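PDB 6W32: phosphatidylinositol transfer protein SFH5 from Saccharomyces cerevisiae, which binds and transfers phosphatidylinositol, regulates phosphatidylinositol 4,5-bisphosphate homeostasis at the plasma membrane, and binds heme b, perhaps for responses to organic oxidant stress. Local coordinates for residues A128-V133 with L215-Y220; G118-D123 with Q280-V285; N100-A105 with Y293-Q298; T112-V117 with D152-Y157. One frame throughout, in Å; residues are numbered along the deposited sequence.

Contact 1 of 4, residues A128-V133 with L215-Y220; sequences ANKKAV and LLYAKY. With HEM (protoporphyrin IX containing Fe), chain D.
Lys130 runs past the rings of Tyr217 and Tyr220. Its CE lies at the edge of the Tyr217 ring, in the ring plane, 3.9 Å from CE2. Its NZ goes further and donates a hydrogen bond to Tyr220 OH, at 2.8 Å, meeting that ring at the edge. The lysine and Tyr220 side chains cross at about a right angle. A bend at chi3 (-149°) lies on the way to the hydroxyl. NZ has a second acceptor, the backbone carbonyl of Tyr259, so two bonds hold the ammonium group. Nearer the backbone, Asn129 CB packs on Tyr217 CB at 3.8 Å. The backbone oxygen O of Asn129 sits 3.6 Å from Tyr217 CB. The chain turns a corner at Tyr217. Lys219 does not meet the segment 128-133. Its extended chain leads to the heme, where Lys219 NZ donates to propionate O1D at 2.7 Å and to O2A of the other propionate at 3.0 Å. Tyr138 and Arg158 also bond the heme. Strand 179-184 separates the strands of the two segments in the five-stranded mixed sheet. The arrangement belongs to the CRAL-TRIO (Sec14-like) fold, whose sheet here borders the heme pocket.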
# COMPACT_ATOMS: atom_id res chain seq x y z
N ALA A 128 -0.28 -12.07 12.46
CA ALA A 128 -0.74 -10.69 12.51
C ALA A 128 -0.05 -9.86 11.45
O ALA A 128 1.18 -9.90 11.32
CB ALA A 128 -0.49 -10.06 13.86
N ASN A 129 -0.84 -9.13 10.67
CA ASN A 129 -0.33 -8.19 9.69
C ASN A 129 0.50 -8.88 8.65
O ASN A 129 1.35 -8.26 7.99
CB ASN A 129 0.45 -7.06 10.36
CG ASN A 129 -0.35 -6.41 11.47
OD1 ASN A 129 -1.50 -5.99 11.25
ND2 ASN A 129 0.23 -6.36 12.67
N LYS A 130 0.26 -10.18 8.49
CA LYS A 130 0.74 -10.90 7.32
C LYS A 130 -0.38 -11.72 6.69
O LYS A 130 -0.11 -12.70 6.00
CB LYS A 130 1.93 -11.79 7.67
CG LYS A 130 3.09 -11.08 8.33
CD LYS A 130 4.34 -11.86 8.11
CE LYS A 130 5.30 -11.69 9.27
NZ LYS A 130 6.47 -12.59 9.14
N LYS A 131 -1.64 -11.32 6.92
CA LYS A 131 -2.80 -11.90 6.27
C LYS A 131 -3.10 -11.29 4.90
O LYS A 131 -3.49 -12.00 3.98
CB LYS A 131 -4.02 -11.74 7.17
CG LYS A 131 -3.83 -12.22 8.59
CD LYS A 131 -4.94 -11.63 9.47
CE LYS A 131 -5.09 -12.41 10.76
NZ LYS A 131 -6.28 -11.96 11.49
N ALA A 132 -2.93 -9.99 4.73
CA ALA A 132 -3.05 -9.37 3.41
C ALA A 132 -1.66 -9.18 2.83
O ALA A 132 -0.83 -8.49 3.43
CB ALA A 132 -3.78 -8.03 3.50
N VAL A 133 -1.40 -9.78 1.68
CA VAL A 133 -0.11 -9.71 1.01
C VAL A 133 -0.34 -9.28 -0.42
O VAL A 133 -1.30 -9.73 -1.06
CB VAL A 133 0.61 -11.08 1.05
CG1 VAL A 133 2.05 -10.96 0.59
CG2 VAL A 133 0.60 -11.68 2.44
N LEU A 215 1.43 1.77 6.74
CA LEU A 215 0.65 0.67 6.18
C LEU A 215 1.45 -0.58 5.88
O LEU A 215 0.84 -1.62 5.61
CB LEU A 215 -0.08 1.11 4.90
CG LEU A 215 -1.15 2.16 5.22
CD1 LEU A 215 -1.46 3.02 4.01
CD2 LEU A 215 -2.42 1.53 5.81
N LEU A 216 2.77 -0.54 5.90
CA LEU A 216 3.57 -1.74 5.64
C LEU A 216 3.98 -2.35 6.96
O LEU A 216 4.41 -1.63 7.87
CB LEU A 216 4.82 -1.40 4.83
CG LEU A 216 5.64 -2.50 4.21
CD1 LEU A 216 4.88 -3.12 3.12
CD2 LEU A 216 6.95 -1.95 3.65
N TYR A 217 3.85 -3.68 7.08
CA TYR A 217 4.43 -4.40 8.23
C TYR A 217 5.76 -5.02 7.87
O TYR A 217 6.76 -4.70 8.50
CB TYR A 217 3.51 -5.49 8.79
CG TYR A 217 4.13 -6.19 9.99
CD1 TYR A 217 4.29 -5.53 11.21
CD2 TYR A 217 4.56 -7.51 9.90
CE1 TYR A 217 4.89 -6.17 12.32
CE2 TYR A 217 5.15 -8.14 10.98
CZ TYR A 217 5.31 -7.47 12.19
OH TYR A 217 5.89 -8.14 13.27
N ALA A 218 5.79 -5.87 6.84
CA ALA A 218 7.01 -6.50 6.36
C ALA A 218 6.99 -6.56 4.85
O ALA A 218 5.94 -6.78 4.25
CB ALA A 218 7.16 -7.93 6.88
N LYS A 219 8.17 -6.41 4.25
CA LYS A 219 8.35 -6.56 2.81
C LYS A 219 9.51 -7.52 2.54
O LYS A 219 10.61 -7.37 3.10
CB LYS A 219 8.57 -5.20 2.17
CG LYS A 219 8.61 -5.21 0.65
CD LYS A 219 8.13 -3.87 0.10
CE LYS A 219 7.79 -3.93 -1.39
NZ LYS A 219 7.46 -2.55 -1.91
N TYR A 220 9.27 -8.54 1.70
CA TYR A 220 10.25 -9.58 1.41
C TYR A 220 10.66 -9.47 -0.04
O TYR A 220 9.81 -9.30 -0.92
CB TYR A 220 9.71 -11.00 1.70
CG TYR A 220 9.25 -11.16 3.11
CD1 TYR A 220 7.93 -10.92 3.45
CD2 TYR A 220 10.14 -11.48 4.13
CE1 TYR A 220 7.49 -11.01 4.75
CE2 TYR A 220 9.71 -11.60 5.45
CZ TYR A 220 8.36 -11.35 5.73
OH TYR A 220 7.87 -11.43 7.00
CHA HEM D . 11.43 -1.16 -4.98
CHB HEM D . 11.11 -2.68 -9.52
CHC HEM D . 15.20 -5.19 -8.93
CHD HEM D . 15.25 -4.04 -4.19
C1A HEM D . 11.00 -1.37 -6.26
C2A HEM D . 9.85 -0.72 -6.82
C3A HEM D . 9.75 -1.10 -8.11
C4A HEM D . 10.85 -2.03 -8.35
CMA HEM D . 8.72 -0.74 -9.21
CAA HEM D . 9.07 0.28 -5.97
CBA HEM D . 7.71 -0.12 -5.44
CGA HEM D . 7.28 -1.53 -5.66
O1A HEM D . 6.96 -1.77 -6.87
O2A HEM D . 6.55 -1.93 -4.69
C1B HEM D . 12.21 -3.44 -9.77
C2B HEM D . 12.54 -4.00 -11.05
C3B HEM D . 13.67 -4.69 -10.91
C4B HEM D . 14.10 -4.60 -9.52
CMB HEM D . 11.68 -3.80 -12.32
CAB HEM D . 14.40 -5.50 -12.01
CBB HEM D . 15.68 -5.33 -12.26
C1C HEM D . 15.60 -5.14 -7.61
C2C HEM D . 16.77 -5.78 -6.97
C3C HEM D . 16.77 -5.45 -5.66
C4C HEM D . 15.61 -4.60 -5.41
CMC HEM D . 17.82 -6.68 -7.67
CAC HEM D . 17.80 -5.90 -4.58
CBC HEM D . 17.41 -6.30 -3.35
C1D HEM D . 14.27 -3.12 -3.96
C2D HEM D . 14.02 -2.41 -2.73
C3D HEM D . 12.83 -1.49 -3.02
C4D HEM D . 12.49 -1.76 -4.38
CMD HEM D . 14.76 -2.52 -1.39
CAD HEM D . 12.06 -0.52 -2.12
CBD HEM D . 10.70 -1.17 -1.84
CGD HEM D . 9.96 -0.30 -0.86
O1D HEM D . 8.74 -0.58 -0.61
O2D HEM D . 10.50 0.82 -0.54
NA HEM D . 11.60 -2.15 -7.21
NB HEM D . 13.18 -3.82 -8.86
NC HEM D . 14.98 -4.46 -6.62
ND HEM D . 13.34 -2.69 -4.93
FE HEM D . 13.21 -3.37 -6.88

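Contact 2 of 4, residues G118-D123 with Q280-V285; sequences GILTFD and QNVTNV
Strand 118-122 is an outermost strand of the mixed sheet of the CRAL-TRIO fold, and the loop 280-285 crosses it at 96°. The loop is no further strand. One backbone bond joins the two: Val282 N donates to Leu120 O at 2.8 Å. The donor lies almost straight on from the C=O (173°), but the N-H itself points less directly, at 136°. Asn281 CA adds a CA-H...O contact to the same oxygen, 3.5 Å away. Leu120 O thus receives two neighbouring residues of the loop. Apolar packing adds to this. Val282 CG2 reaches Thr121 CA at 3.8 Å and Leu120 CG at 4.4 Å. Leu120 CD2 meets Val285 CG1, also at 4.4 Å. Thr121 CG2 lies 4.1 Å from Gln280 O. The threonine hydroxyl is used within the sheet, bonded to Trp135 NE1, while Gln280 NE2 donates to the carbonyl of Asp262. Strand 132-136 runs antiparallel beside strand 118-122. Lys164 of helix 151-166 touches both Leu120 and Val285, and Leu277 of helix 277-280 packs on Ile119 and Thr121.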
# COMPACT_ATOMS: atom_id res chain seq x y z
N GLY A 118 1.06 -8.88 -11.00
CA GLY A 118 0.51 -8.44 -9.73
C GLY A 118 -0.45 -9.47 -9.17
O GLY A 118 -1.49 -9.74 -9.75
N ILE A 119 -0.10 -10.06 -8.03
CA ILE A 119 -0.88 -11.09 -7.37
C ILE A 119 -1.25 -10.58 -5.98
O ILE A 119 -0.43 -9.98 -5.29
CB ILE A 119 -0.09 -12.42 -7.25
CG1 ILE A 119 0.21 -12.99 -8.63
CG2 ILE A 119 -0.87 -13.42 -6.43
CD1 ILE A 119 -0.95 -12.87 -9.57
N LEU A 120 -2.49 -10.85 -5.57
CA LEU A 120 -3.02 -10.35 -4.32
C LEU A 120 -3.66 -11.51 -3.57
O LEU A 120 -4.56 -12.16 -4.12
CB LEU A 120 -4.03 -9.22 -4.58
CG LEU A 120 -4.95 -8.90 -3.42
CD1 LEU A 120 -4.14 -8.45 -2.20
CD2 LEU A 120 -5.96 -7.85 -3.82
N THR A 121 -3.20 -11.79 -2.34
CA THR A 121 -3.68 -12.95 -1.58
C THR A 121 -4.02 -12.58 -0.15
O THR A 121 -3.44 -11.66 0.43
CB THR A 121 -2.65 -14.07 -1.53
OG1 THR A 121 -1.65 -13.75 -0.55
CG2 THR A 121 -1.99 -14.25 -2.87
N PHE A 122 -4.95 -13.32 0.43
CA PHE A 122 -5.38 -13.06 1.79
C PHE A 122 -5.57 -14.38 2.51
O PHE A 122 -6.14 -15.32 1.95
CB PHE A 122 -6.68 -12.26 1.82
CG PHE A 122 -7.18 -12.00 3.20
CD1 PHE A 122 -8.29 -12.65 3.68
CD2 PHE A 122 -6.54 -11.09 4.02
CE1 PHE A 122 -8.76 -12.41 4.95
CE2 PHE A 122 -7.01 -10.83 5.31
CZ PHE A 122 -8.12 -11.50 5.77
N ASP A 123 -5.10 -14.45 3.75
CA ASP A 123 -5.08 -15.67 4.56
C ASP A 123 -5.77 -15.33 5.88
O ASP A 123 -5.15 -14.79 6.80
CB ASP A 123 -3.65 -16.15 4.79
CG ASP A 123 -3.55 -17.22 5.85
OD1 ASP A 123 -4.55 -17.92 6.13
OD2 ASP A 123 -2.44 -17.40 6.41
N GLN A 280 -3.95 -18.98 -5.83
CA GLN A 280 -4.27 -18.34 -4.55
C GLN A 280 -4.80 -16.92 -4.72
O GLN A 280 -5.34 -16.36 -3.77
CB GLN A 280 -3.03 -18.35 -3.64
CG GLN A 280 -3.25 -19.00 -2.29
CD GLN A 280 -2.00 -19.01 -1.44
OE1 GLN A 280 -0.90 -19.15 -1.95
NE2 GLN A 280 -2.17 -18.83 -0.12
N ASN A 281 -4.70 -16.36 -5.92
CA ASN A 281 -5.04 -14.97 -6.15
C ASN A 281 -6.46 -14.63 -5.70
O ASN A 281 -7.31 -15.51 -5.53
CB ASN A 281 -4.87 -14.67 -7.64
CG ASN A 281 -4.69 -13.19 -7.94
OD1 ASN A 281 -4.98 -12.32 -7.10
ND2 ASN A 281 -4.23 -12.90 -9.15
N VAL A 282 -6.71 -13.35 -5.49
CA VAL A 282 -8.05 -12.82 -5.28
C VAL A 282 -8.40 -12.00 -6.52
O VAL A 282 -7.56 -11.22 -7.00
CB VAL A 282 -8.10 -11.99 -3.98
CG1 VAL A 282 -9.51 -11.84 -3.44
CG2 VAL A 282 -7.24 -12.63 -2.96
N THR A 283 -9.62 -12.21 -7.06
CA THR A 283 -10.04 -11.50 -8.28
C THR A 283 -11.30 -10.65 -8.10
O THR A 283 -11.36 -9.53 -8.63
CB THR A 283 -10.21 -12.52 -9.43
OG1 THR A 283 -10.86 -13.71 -8.93
CG2 THR A 283 -8.83 -12.91 -10.00
N ASN A 284 -12.29 -11.15 -7.37
CA ASN A 284 -13.28 -10.29 -6.71
C ASN A 284 -12.55 -9.26 -5.85
O ASN A 284 -11.94 -9.62 -4.83
CB ASN A 284 -14.20 -11.15 -5.84
CG ASN A 284 -13.44 -11.84 -4.70
OD1 ASN A 284 -12.45 -12.53 -4.95
ND2 ASN A 284 -13.86 -11.61 -3.45
N VAL A 285 -12.56 -7.99 -6.25
CA VAL A 285 -11.83 -6.97 -5.53
C VAL A 285 -12.74 -5.91 -4.92
O VAL A 285 -12.61 -5.62 -3.73
CB VAL A 285 -10.73 -6.36 -6.43
CG1 VAL A 285 -9.51 -7.30 -6.37
CG2 VAL A 285 -11.23 -6.19 -7.86

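Contact 3 of 4, residues N100-A105 with Y293-Q298; sequences NPLSCA and YILQKQ
Leu295 and Leu102 have the most surface buried here, and Asn100 comes next. Leu295 reaches from helix 289-298 to the start of helix 101-106. Its CG lies 4.1 Å from Leu102 CB, and its CD1 lies 4.0 Å from Leu102 O. The other branch, CD2, meets Ser103 CB at 4.2 Å. One leucine therefore rests on two successive residues of the facing helix. Leu102 returns the contact with a different branch: its CD1 touches Ile294 CG2 at 4.3 Å. The two leucines and the isoleucine make a small apolar patch.

Asn100 adds the polar part. Its CG stands opposite the backbone N, which carries the amide across to Gln298. ND2 donates to Gln298 OE1 at 2.9 Å, with an N-H...O angle of 158°. The acceptor lies in the amide plane of Asn100. Seen from Gln298, the donor is tilted 33° from the carbonyl plane, and the two amide planes are steeply inclined to each other. Gln298 comes from the opposite direction on an extended chain. The other end of the Asn100 amide, OD1, accepts a weak bond from Ser103 N. Asn100 is thus an N-cap residue that also bonds the second helix. Ser103 OG turns instead to Glu108.

The short helix segments cross at -90°, with their axes 10.3 Å apart. Arg156 of helix 151-166 packs on Asn100, and Lys107 touches Leu295. This is plain packing of perpendicular helices, away from the heme site. It joins the C-terminal helix to the capped N-terminal end of helix 101-106.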
# COMPACT_ATOMS: atom_id res chain seq x y z
N ASN A 100 -5.84 9.96 -9.01
CA ASN A 100 -7.03 9.27 -8.49
C ASN A 100 -6.69 7.84 -8.07
O ASN A 100 -6.85 6.90 -8.86
CB ASN A 100 -8.15 9.30 -9.53
CG ASN A 100 -9.52 9.15 -8.92
OD1 ASN A 100 -9.68 8.55 -7.85
ND2 ASN A 100 -10.52 9.71 -9.60
N PRO A 101 -6.24 7.62 -6.83
CA PRO A 101 -5.83 6.24 -6.48
C PRO A 101 -6.99 5.26 -6.57
O PRO A 101 -6.81 4.15 -7.10
CB PRO A 101 -5.28 6.35 -5.05
CG PRO A 101 -5.48 7.80 -4.64
CD PRO A 101 -6.36 8.49 -5.66
N LEU A 102 -8.18 5.62 -6.08
CA LEU A 102 -9.30 4.70 -6.18
C LEU A 102 -9.53 4.28 -7.62
O LEU A 102 -9.83 3.12 -7.89
CB LEU A 102 -10.57 5.34 -5.63
CG LEU A 102 -10.80 5.31 -4.13
CD1 LEU A 102 -12.29 5.54 -3.84
CD2 LEU A 102 -10.31 3.99 -3.56
N SER A 103 -9.38 5.23 -8.55
CA SER A 103 -9.70 4.96 -9.95
C SER A 103 -8.64 4.09 -10.61
O SER A 103 -8.98 3.22 -11.41
CB SER A 103 -9.89 6.27 -10.72
OG SER A 103 -9.48 6.11 -12.07
N CYS A 104 -7.36 4.29 -10.26
CA CYS A 104 -6.30 3.37 -10.68
C CYS A 104 -6.62 1.90 -10.41
O CYS A 104 -6.26 1.03 -11.21
CB CYS A 104 -5.01 3.73 -9.97
SG CYS A 104 -4.21 5.16 -10.62
N ALA A 105 -7.29 1.58 -9.30
CA ALA A 105 -7.58 0.19 -9.00
C ALA A 105 -8.85 -0.32 -9.68
O ALA A 105 -8.84 -1.43 -10.22
CB ALA A 105 -7.72 -0.04 -7.49
N TYR A 293 -19.16 4.91 -3.57
CA TYR A 293 -19.80 6.22 -3.55
C TYR A 293 -18.91 7.29 -4.20
O TYR A 293 -19.32 7.95 -5.15
CB TYR A 293 -20.11 6.53 -2.09
CG TYR A 293 -20.88 7.80 -1.83
CD1 TYR A 293 -22.21 7.76 -1.42
CD2 TYR A 293 -20.27 9.04 -1.97
CE1 TYR A 293 -22.92 8.93 -1.18
CE2 TYR A 293 -20.95 10.20 -1.72
CZ TYR A 293 -22.27 10.15 -1.33
OH TYR A 293 -22.92 11.34 -1.09
N ILE A 294 -17.69 7.46 -3.70
CA ILE A 294 -16.80 8.49 -4.24
C ILE A 294 -16.60 8.31 -5.73
O ILE A 294 -16.56 9.28 -6.50
CB ILE A 294 -15.46 8.48 -3.49
CG1 ILE A 294 -15.65 9.21 -2.19
CG2 ILE A 294 -14.39 9.23 -4.29
CD1 ILE A 294 -16.26 10.58 -2.42
N LEU A 295 -16.47 7.05 -6.16
CA LEU A 295 -16.13 6.78 -7.55
C LEU A 295 -17.31 7.04 -8.47
O LEU A 295 -17.14 7.66 -9.54
CB LEU A 295 -15.61 5.35 -7.68
CG LEU A 295 -14.10 5.26 -7.79
CD1 LEU A 295 -13.74 3.96 -8.41
CD2 LEU A 295 -13.53 6.39 -8.62
N GLN A 296 -18.52 6.61 -8.09
CA GLN A 296 -19.66 6.79 -8.97
C GLN A 296 -20.15 8.24 -8.96
O GLN A 296 -20.47 8.81 -10.02
CB GLN A 296 -20.79 5.79 -8.64
CG GLN A 296 -21.15 5.57 -7.18
CD GLN A 296 -21.97 4.28 -6.94
OE1 GLN A 296 -22.03 3.38 -7.79
NE2 GLN A 296 -22.62 4.20 -5.76
N LYS A 297 -20.17 8.88 -7.78
CA LYS A 297 -20.44 10.32 -7.73
C LYS A 297 -19.43 11.12 -8.54
O LYS A 297 -19.75 12.23 -8.99
CB LYS A 297 -20.44 10.78 -6.27
CG LYS A 297 -20.74 12.23 -6.11
CD LYS A 297 -19.98 12.85 -4.96
CE LYS A 297 -20.85 12.81 -3.72
NZ LYS A 297 -20.68 14.00 -2.86
N GLN A 298 -18.23 10.59 -8.76
CA GLN A 298 -17.26 11.29 -9.59
C GLN A 298 -17.67 11.28 -11.05
O GLN A 298 -17.32 12.20 -11.80
CB GLN A 298 -15.88 10.65 -9.46
CG GLN A 298 -14.98 11.15 -8.35
CD GLN A 298 -13.68 10.35 -8.32
OE1 GLN A 298 -13.37 9.65 -9.28
NE2 GLN A 298 -12.93 10.43 -7.21

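Contact 4 of 4, residues T112-V117 with D152-Y157; sequences TELQNV and DKFVRY
The ring of Tyr157 has one face laid against Leu114. Leu114 CB sits 4.0 Å from the ring centroid and only 4° off the ring normal, a CH-pi contact over the centre. The ring of Phe154 meets the same leucine obliquely, through CD1 and CE1. Both aromatic residues stand on helix 151-166 of the CRAL-TRIO fold, and Leu114 belongs to the short helix 112-115 just before the first strand of the mixed sheet.

Leu114 divides its branches between the rings. CD1 lies 3.8 Å from Tyr157 CG and 3.9 Å from Phe154 CD1, so it touches both. Leu114 CD2 lies 3.9 Å from Phe154 CE1. The leucine crosses the phenylalanine at about a right angle and the tyrosine obliquely. Tyr157 has CG opposite its backbone N (chi1 160°), which directs the ring toward helix 112-115. Phe154 has a similar first torsion (chi1 -172°), one turn earlier along the helix, and its ring comes close to Leu114.

The patch is buried and close to the ligand site. Phe154 lines the heme pocket and touches the heme, and its side chain lies close to Tyr138, a heme-binding residue. The next residue after Tyr157, Arg158, also binds heme. Thus Leu114 packs behind a pocket-lining residue. Leu141 covers Leu114 and Val117 from a loop. Arg156 and Lys153 of the same helix as the two rings both make salt bridges to Glu108. At the far end of the tyrosine, Tyr157 OH lies 3.0 Å from Leu114 O. Val117 N donates to Leu114 O at 2.8 Å.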
# COMPACT_ATOMS: atom_id res chain seq x y z
N THR A 112 -1.66 -5.46 -20.25
CA THR A 112 -2.06 -6.80 -19.84
C THR A 112 -0.90 -7.58 -19.22
O THR A 112 -1.07 -8.24 -18.18
CB THR A 112 -2.66 -7.53 -21.03
OG1 THR A 112 -1.82 -7.35 -22.19
CG2 THR A 112 -4.06 -6.98 -21.34
N GLU A 113 0.30 -7.48 -19.81
CA GLU A 113 1.42 -8.20 -19.20
C GLU A 113 1.74 -7.68 -17.80
O GLU A 113 2.46 -8.37 -17.06
CB GLU A 113 2.67 -8.16 -20.11
CG GLU A 113 3.16 -6.78 -20.57
CD GLU A 113 3.66 -6.75 -22.04
OE1 GLU A 113 4.08 -7.81 -22.55
OE2 GLU A 113 3.63 -5.66 -22.69
N LEU A 114 1.20 -6.52 -17.41
CA LEU A 114 1.40 -6.01 -16.06
C LEU A 114 0.47 -6.69 -15.06
O LEU A 114 0.92 -7.14 -14.00
CB LEU A 114 1.20 -4.49 -16.05
CG LEU A 114 2.51 -3.73 -16.30
CD1 LEU A 114 2.33 -2.28 -16.03
CD2 LEU A 114 3.61 -4.29 -15.40
N GLN A 115 -0.83 -6.79 -15.39
CA GLN A 115 -1.76 -7.46 -14.48
C GLN A 115 -1.28 -8.84 -14.09
O GLN A 115 -1.46 -9.26 -12.95
CB GLN A 115 -3.16 -7.55 -15.11
CG GLN A 115 -3.66 -6.20 -15.60
CD GLN A 115 -4.81 -6.29 -16.62
OE1 GLN A 115 -5.17 -7.39 -17.08
NE2 GLN A 115 -5.37 -5.13 -16.99
N ASN A 116 -0.63 -9.54 -15.02
CA ASN A 116 -0.17 -10.89 -14.77
C ASN A 116 0.96 -10.95 -13.77
O ASN A 116 1.28 -12.06 -13.30
CB ASN A 116 0.29 -11.55 -16.06
CG ASN A 116 -0.85 -12.08 -16.88
OD1 ASN A 116 -2.01 -12.15 -16.42
ND2 ASN A 116 -0.55 -12.47 -18.12
N VAL A 117 1.62 -9.84 -13.45
CA VAL A 117 2.71 -9.90 -12.48
C VAL A 117 2.34 -9.21 -11.19
O VAL A 117 3.21 -8.97 -10.36
CB VAL A 117 4.03 -9.36 -13.03
CG1 VAL A 117 4.63 -10.38 -13.94
CG2 VAL A 117 3.80 -8.08 -13.76
N ASP A 152 4.52 6.91 -16.17
CA ASP A 152 3.26 7.26 -15.51
C ASP A 152 2.23 6.14 -15.60
O ASP A 152 1.46 5.92 -14.66
CB ASP A 152 2.70 8.55 -16.09
CG ASP A 152 3.78 9.59 -16.28
OD1 ASP A 152 3.95 10.07 -17.44
OD2 ASP A 152 4.48 9.90 -15.28
N LYS A 153 2.20 5.40 -16.71
CA LYS A 153 1.17 4.38 -16.72
C LYS A 153 1.53 3.21 -15.82
O LYS A 153 0.65 2.60 -15.21
CB LYS A 153 0.83 3.92 -18.15
CG LYS A 153 -0.58 4.47 -18.57
CD LYS A 153 -1.77 3.95 -17.66
CE LYS A 153 -3.04 4.90 -17.69
NZ LYS A 153 -4.35 4.28 -17.24
N PHE A 154 2.82 2.89 -15.69
CA PHE A 154 3.22 1.91 -14.69
C PHE A 154 2.77 2.34 -13.30
O PHE A 154 2.00 1.63 -12.64
CB PHE A 154 4.73 1.72 -14.71
CG PHE A 154 5.21 0.60 -13.84
CD1 PHE A 154 5.43 -0.65 -14.37
CD2 PHE A 154 5.45 0.81 -12.49
CE1 PHE A 154 5.89 -1.69 -13.57
CE2 PHE A 154 5.88 -0.21 -11.69
CZ PHE A 154 6.10 -1.47 -12.23
N VAL A 155 3.23 3.52 -12.84
CA VAL A 155 2.87 4.00 -11.51
C VAL A 155 1.38 3.94 -11.29
O VAL A 155 0.90 3.71 -10.18
CB VAL A 155 3.40 5.42 -11.28
CG1 VAL A 155 2.89 5.95 -9.97
CG2 VAL A 155 4.89 5.42 -11.27
N ARG A 156 0.60 4.15 -12.34
CA ARG A 156 -0.84 4.06 -12.14
C ARG A 156 -1.27 2.61 -11.97
O ARG A 156 -2.12 2.31 -11.12
CB ARG A 156 -1.58 4.74 -13.28
CG ARG A 156 -1.52 6.23 -13.26
CD ARG A 156 -2.76 6.81 -14.03
NE ARG A 156 -3.92 7.03 -13.17
CZ ARG A 156 -4.05 8.12 -12.42
NH1 ARG A 156 -5.11 8.28 -11.64
NH2 ARG A 156 -3.08 9.05 -12.47
N TYR A 157 -0.64 1.70 -12.71
CA TYR A 157 -0.89 0.27 -12.50
C TYR A 157 -0.65 -0.11 -11.04
O TYR A 157 -1.55 -0.64 -10.38
CB TYR A 157 0.01 -0.56 -13.41
CG TYR A 157 0.12 -1.95 -12.90
CD1 TYR A 157 -0.97 -2.81 -12.94
CD2 TYR A 157 1.29 -2.40 -12.32
CE1 TYR A 157 -0.88 -4.09 -12.43
CE2 TYR A 157 1.39 -3.68 -11.79
CZ TYR A 157 0.30 -4.52 -11.86
OH TYR A 157 0.41 -5.78 -11.35

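In the fold
Contact 4 is the most buried of the four and almost wholly apolar and aromatic. Contacts 1, 2 and 3 are each partly buried and mix polar bonds with packing. Contacts 1 and 2 share the mixed sheet: strands 132-136 and 118-122 are neighbours, and backbone pairs such as Val133 with Thr121 link them. Contact 2 also meets contact 4, where Gly118 CA touches Tyr157 OH. Contacts 3 and 4 touch through Arg156 of helix 151-166. Heme is met directly by Lys219 in contact 1, through hydrogen bonds to both propionates, and by Phe154 in contact 4, through packing. Contact 3 lies away from it, on the other side of the chain's centre from contact 1.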